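Local coordinates for beta-N-acetylglucosaminidase-like protein Glycoside hydrolase family 20 (Flavobacterium johnsoniae, PDB 6YHH) that probably removes terminal N-acetylglucosamine residues from chitin oligosaccharides such as chitobiose, as a family 20 beta-N-acetylhexosaminidase, at residues 344-349 against 372-377; 361-364 against 368-371. All coordinates share one frame; numbering follows the deposited sequence.

Interaction 1 (344-349 against 372-377); sequences LQTYFT and KDLSKE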
loop_
_atom_site.group_PDB
_atom_site.type_symbol
_atom_site.label_atom_id
_atom_site.label_comp_id
_atom_site.label_asym_id
_atom_site.label_seq_id
_atom_site.Cartn_x
_atom_site.Cartn_y
_atom_site.Cartn_z
ATOM N N LEU A 344 7.213 44.489 3.925
ATOM C CA LEU A 344 6.893 44.353 2.517
ATOM C C LEU A 344 6.153 43.052 2.210
ATOM O O LEU A 344 5.236 42.973 1.379
ATOM C CB LEU A 344 8.175 44.464 1.712
ATOM C CG LEU A 344 8.130 44.178 0.203
ATOM C CD1 LEU A 344 7.144 45.056 -0.504
ATOM C CD2 LEU A 344 9.512 44.311 -0.427
ATOM N N GLN A 345 6.566 41.987 2.902
ATOM C CA GLN A 345 5.906 40.694 2.722
ATOM C C GLN A 345 4.481 40.720 3.269
ATOM O O GLN A 345 3.568 40.115 2.687
ATOM C CB GLN A 345 6.709 39.569 3.364
ATOM C CG GLN A 345 6.215 38.212 2.917
ATOM C CD GLN A 345 6.898 37.068 3.662
ATOM O OE1 GLN A 345 8.071 37.107 3.924
ATOM N NE2 GLN A 345 6.143 36.063 3.999
ATOM N N THR A 346 4.249 41.463 4.343
ATOM C CA THR A 346 2.880 41.604 4.847
ATOM C C THR A 346 2.044 42.418 3.850
ATOM O O THR A 346 0.888 42.101 3.600
ATOM C CB THR A 346 2.915 42.322 6.195
ATOM O OG1 THR A 346 3.563 41.457 7.181
ATOM C CG2 THR A 346 1.454 42.632 6.677
ATOM N N TYR A 347 2.627 43.487 3.289
ATOM C CA TYR A 347 1.926 44.192 2.183
ATOM C C TYR A 347 1.508 43.265 1.019
ATOM O O TYR A 347 0.365 43.265 0.558
ATOM C CB TYR A 347 2.821 45.275 1.663
ATOM C CG TYR A 347 2.267 45.987 0.464
ATOM C CD1 TYR A 347 2.490 45.525 -0.771
ATOM C CD2 TYR A 347 1.489 47.151 0.612
ATOM C CE1 TYR A 347 1.927 46.122 -1.881
ATOM C CE2 TYR A 347 0.938 47.782 -0.504
ATOM C CZ TYR A 347 1.165 47.254 -1.739
ATOM O OH TYR A 347 0.660 47.825 -2.923
ATOM N N PHE A 348 2.478 42.452 0.578
ATOM C CA PHE A 348 2.265 41.436 -0.466
ATOM C C PHE A 348 1.131 40.505 -0.066
ATOM O O PHE A 348 0.217 40.303 -0.817
ATOM C CB PHE A 348 3.591 40.654 -0.664
ATOM C CG PHE A 348 3.433 39.404 -1.435
ATOM C CD1 PHE A 348 3.345 39.406 -2.831
ATOM C CD2 PHE A 348 3.315 38.183 -0.766
ATOM C CE1 PHE A 348 3.169 38.209 -3.552
ATOM C CE2 PHE A 348 3.155 36.985 -1.484
ATOM C CZ PHE A 348 3.077 37.009 -2.870
ATOM N N THR A 349 1.196 39.955 1.129
ATOM C CA THR A 349 0.170 39.099 1.691
ATOM C C THR A 349 -1.229 39.735 1.709
ATOM O O THR A 349 -2.235 39.124 1.297
ATOM C CB THR A 349 0.542 38.658 3.125
ATOM O OG1 THR A 349 1.797 37.950 3.073
ATOM C CG2 THR A 349 -0.529 37.805 3.742
ATOM N N LYS A 372 2.467 44.815 11.678
ATOM C CA LYS A 372 1.320 45.573 12.185
ATOM C C LYS A 372 0.146 45.684 11.228
ATOM O O LYS A 372 -1.031 45.622 11.646
ATOM C CB LYS A 372 1.829 46.941 12.728
ATOM C CG LYS A 372 2.248 47.864 11.642
ATOM N N ASP A 373 0.358 45.766 9.939
ATOM C CA ASP A 373 -0.762 46.001 9.048
ATOM C C ASP A 373 -1.439 44.699 8.524
ATOM O O ASP A 373 -2.276 44.772 7.648
ATOM C CB ASP A 373 -0.317 46.827 7.854
ATOM C CG ASP A 373 0.048 48.284 8.199
ATOM O OD1 ASP A 373 -0.135 48.723 9.320
ATOM O OD2 ASP A 373 0.537 48.977 7.252
ATOM N N LEU A 374 -1.006 43.511 8.964
ATOM C CA LEU A 374 -1.766 42.310 8.671
ATOM C C LEU A 374 -3.158 42.402 9.231
ATOM O O LEU A 374 -3.275 42.658 10.428
ATOM C CB LEU A 374 -1.059 41.091 9.305
ATOM C CG LEU A 374 -1.621 39.744 8.882
ATOM C CD1 LEU A 374 -1.438 39.458 7.398
ATOM C CD2 LEU A 374 -1.018 38.608 9.726
ATOM N N SER A 375 -4.175 42.194 8.416
ATOM C CA SER A 375 -5.551 42.095 8.926
ATOM C C SER A 375 -5.678 41.133 10.087
ATOM O O SER A 375 -5.179 39.987 10.003
ATOM C CB SER A 375 -6.482 41.671 7.843
ATOM O OG SER A 375 -7.762 41.428 8.368
ATOM N N LYS A 376 -6.407 41.552 11.144
ATOM C CA LYS A 376 -6.658 40.652 12.250
ATOM C C LYS A 376 -7.606 39.512 11.914
ATOM O O LYS A 376 -7.834 38.619 12.770
ATOM C CB LYS A 376 -7.096 41.403 13.497
ATOM C CG LYS A 376 -5.985 42.207 14.089
ATOM C CD LYS A 376 -6.401 42.787 15.453
ATOM C CE LYS A 376 -7.346 43.965 15.226
ATOM N NZ LYS A 376 -6.551 45.065 14.590
ATOM N N GLU A 377 -8.127 39.492 10.684
ATOM C CA GLU A 377 -8.886 38.326 10.219
ATOM C C GLU A 377 -7.945 37.212 9.669
ATOM O O GLU A 377 -8.439 36.144 9.364
ATOM C CB GLU A 377 -9.848 38.696 9.122
ATOM C CG GLU A 377 -10.862 39.764 9.605
ATOM C CD GLU A 377 -11.790 40.203 8.493
ATOM O OE1 GLU A 377 -11.967 41.426 8.224
ATOM O OE2 GLU A 377 -12.362 39.300 7.873
#

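Interaction 2 (361-364 against 368-371); sequences KQLM and EILT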
loop_
_atom_site.group_PDB
_atom_site.type_symbol
_atom_site.label_atom_id
_atom_site.label_comp_id
_atom_site.label_asym_id
_atom_site.label_seq_id
_atom_site.Cartn_x
_atom_site.Cartn_y
_atom_site.Cartn_z
ATOM N N LYS A 361 -12.806 32.997 0.983
ATOM C CA LYS A 361 -11.770 32.387 1.859
ATOM C C LYS A 361 -11.090 33.364 2.735
ATOM O O LYS A 361 -10.821 34.531 2.365
ATOM C CB LYS A 361 -10.696 31.697 1.010
ATOM C CG LYS A 361 -11.239 30.875 -0.136
ATOM C CD LYS A 361 -12.146 29.734 0.389
ATOM C CE LYS A 361 -12.694 28.896 -0.736
ATOM N NZ LYS A 361 -13.759 27.942 -0.296
ATOM N N GLN A 362 -10.828 32.879 3.923
ATOM C CA GLN A 362 -10.008 33.562 4.881
ATOM C C GLN A 362 -8.549 33.154 4.737
ATOM O O GLN A 362 -8.262 32.037 4.341
ATOM C CB GLN A 362 -10.435 33.181 6.279
ATOM C CG GLN A 362 -11.797 33.757 6.671
ATOM C CD GLN A 362 -12.455 33.062 7.840
ATOM O OE1 GLN A 362 -12.024 33.154 9.008
ATOM N NE2 GLN A 362 -13.552 32.364 7.546
ATOM N N LEU A 363 -7.653 34.092 5.033
ATOM C CA LEU A 363 -6.197 33.912 4.764
ATOM C C LEU A 363 -5.487 33.398 5.964
ATOM O O LEU A 363 -5.729 33.829 7.088
ATOM C CB LEU A 363 -5.612 35.289 4.349
ATOM C CG LEU A 363 -4.162 35.426 3.852
ATOM C CD1 LEU A 363 -4.033 36.566 2.900
ATOM C CD2 LEU A 363 -3.217 35.473 5.056
ATOM N N MET A 364 -4.611 32.415 5.742
ATOM C CA MET A 364 -3.734 31.873 6.760
ATOM C C MET A 364 -2.310 31.917 6.253
ATOM O O MET A 364 -2.074 31.761 5.076
ATOM C CB MET A 364 -4.210 30.435 7.044
ATOM C CG MET A 364 -3.398 29.743 8.151
ATOM S SD MET A 364 -4.234 28.269 8.715
ATOM C CE MET A 364 -3.065 27.721 9.979
ATOM N N GLU A 368 5.731 34.490 9.980
ATOM C CA GLU A 368 6.424 35.629 9.342
ATOM C C GLU A 368 5.524 36.669 8.766
ATOM O O GLU A 368 5.938 37.870 8.717
ATOM C CB GLU A 368 7.478 35.227 8.338
ATOM C CG GLU A 368 8.588 34.369 8.947
ATOM C CD GLU A 368 8.400 32.859 8.818
ATOM O OE1 GLU A 368 7.245 32.388 9.035
ATOM O OE2 GLU A 368 9.436 32.137 8.544
ATOM N N ILE A 369 4.301 36.301 8.396
ATOM C CA ILE A 369 3.385 37.265 7.826
ATOM C C ILE A 369 2.908 38.340 8.786
ATOM O O ILE A 369 2.378 39.396 8.353
ATOM C CB ILE A 369 2.149 36.648 7.092
ATOM C CG1 ILE A 369 1.190 35.952 8.047
ATOM C CG2 ILE A 369 2.639 35.687 5.973
ATOM C CD1 ILE A 369 -0.164 35.652 7.434
ATOM N N LEU A 370 3.050 38.088 10.067
ATOM C CA LEU A 370 2.560 39.029 11.059
ATOM C C LEU A 370 3.513 40.214 11.307
ATOM O O LEU A 370 4.545 40.058 11.956
ATOM C CB LEU A 370 2.249 38.250 12.351
ATOM C CG LEU A 370 1.687 39.006 13.534
ATOM C CD1 LEU A 370 0.583 39.938 13.147
ATOM C CD2 LEU A 370 1.339 38.196 14.785
ATOM N N THR A 371 3.121 41.335 10.697
ATOM C CA THR A 371 3.557 42.674 11.082
ATOM C C THR A 371 2.299 43.533 11.248
ATOM O O THR A 371 1.198 43.071 11.011
ATOM C CB THR A 371 4.595 43.279 10.168
ATOM O OG1 THR A 371 4.015 43.511 8.891
ATOM C CG2 THR A 371 5.828 42.378 10.071
#

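Interaction 1 (344-349 against 372-377)
The methyl CG2 of Thr346 rests on one face of the flat peptide group that joins Asp373 to Leu374. It comes closest at the nitrogen, 3.5 Å from Leu374 N, and lies further from the carbon end, with Thr346 CG2 4.0 Å from Asp373 C. A second flat group, the ring of Phe348, has Gln345 O in its plane at the edge and takes no part in the contact across the segments.

The segments meet by van der Waals contact, through two threonine methyls of helix 341-358. Both threonines place CG2 anti to the backbone N, which sends the methyl towards the loop. Thr346 CG2 also approaches Leu374 CB at 3.9 Å. One turn on, Thr349 CG2 meets Leu374 CD1 at 4.1 Å, the two side chains lying aslant.

The hydroxyls have separate work. Thr349 OG1 (chi1 -59°) turns back to its own helix and donates to Gln345 O at 2.8 Å, standing 35° out of the carbonyl plane, while Thr349 N bonds the same oxygen from the other face, so one carbonyl is gripped twice. Thr346 OG1 bonds His342 O within the helix and also the loop residues Ile369 and Thr371. Trimming Thr349 to an alanine would probably cost Gln345 O its hydroxyl donor and open a gap beside Leu374 CD1.

In the TIM-barrel catalytic domain the helix precedes strand 362-366, and residues 372-377 belong to the link from that strand to its parallel neighbour 379-382, in which no long helix intervenes. Leu374 O is bonded to Tyr404 OH. Other sides of the helix pack on helices 289-302, through Tyr347 and Phe348, and 327-335, through Leu344.

Interaction 2 (361-364 against 368-371)
Leu363 on strand 362-366 meets Ile369 in the loop that follows, so the start of the connection that leaves this TIM-barrel strand packs back against the strand itself. The apolar part is one methyl pair: Leu363 CD2 lies 3.9 Å from Ile369 CD1, and the two side chains run past one another in opposite senses. Ile369 carries CG1 between its backbone N and carbonyl carbon (chi1 68°), and CD1 is extended from there towards the strand. Both residues also touch Thr349 of helix 341-358, which places this pair in the layer between strand and helix.

Backbone bonds tie the strand into the sheet, Leu363 to Ile379 and Met364 to Phe311 and Ile313. Within the loop, Thr371 N makes a weak bond to Ile369 O at 3.1 Å.

The side-chain polar bonds next to this pair are those of Glu368: its OE1 is bonded to Trp383 NE1, and its OE2 to the backbone N of Glu317, the predicted proton donor, consistent with Glu368 helping to position Glu317. The methyl pair is set back from that site, the side chain of Ile369 being about 11 Å from that of Glu317. Ile369 CD1 also grazes the strand's backbone, 4.5 Å from Met364 C.

How the interactions relate
Both contacts are buried and fasten the link between strands 362-366 and 379-382, but to different partners. Interaction 1 sets threonine methyls of helix 341-358 on a peptide and a leucine, and reaches the surface at exposed Asp373. Interaction 2, nested in the loop that interaction 1 closes, is a methyl pair against the preceding strand, nearer the predicted catalytic residue, and its touching residues are all buried. Neither has a hydrogen bond between its own segments; the polar ties run between the two contacts, as probable hydrogen bonds from Thr346 OG1 to Ile369 O and to Thr371 OG1, each 2.7 Å. Packing joins them too, with Thr349 O 3.5 Å from Leu363 CD1.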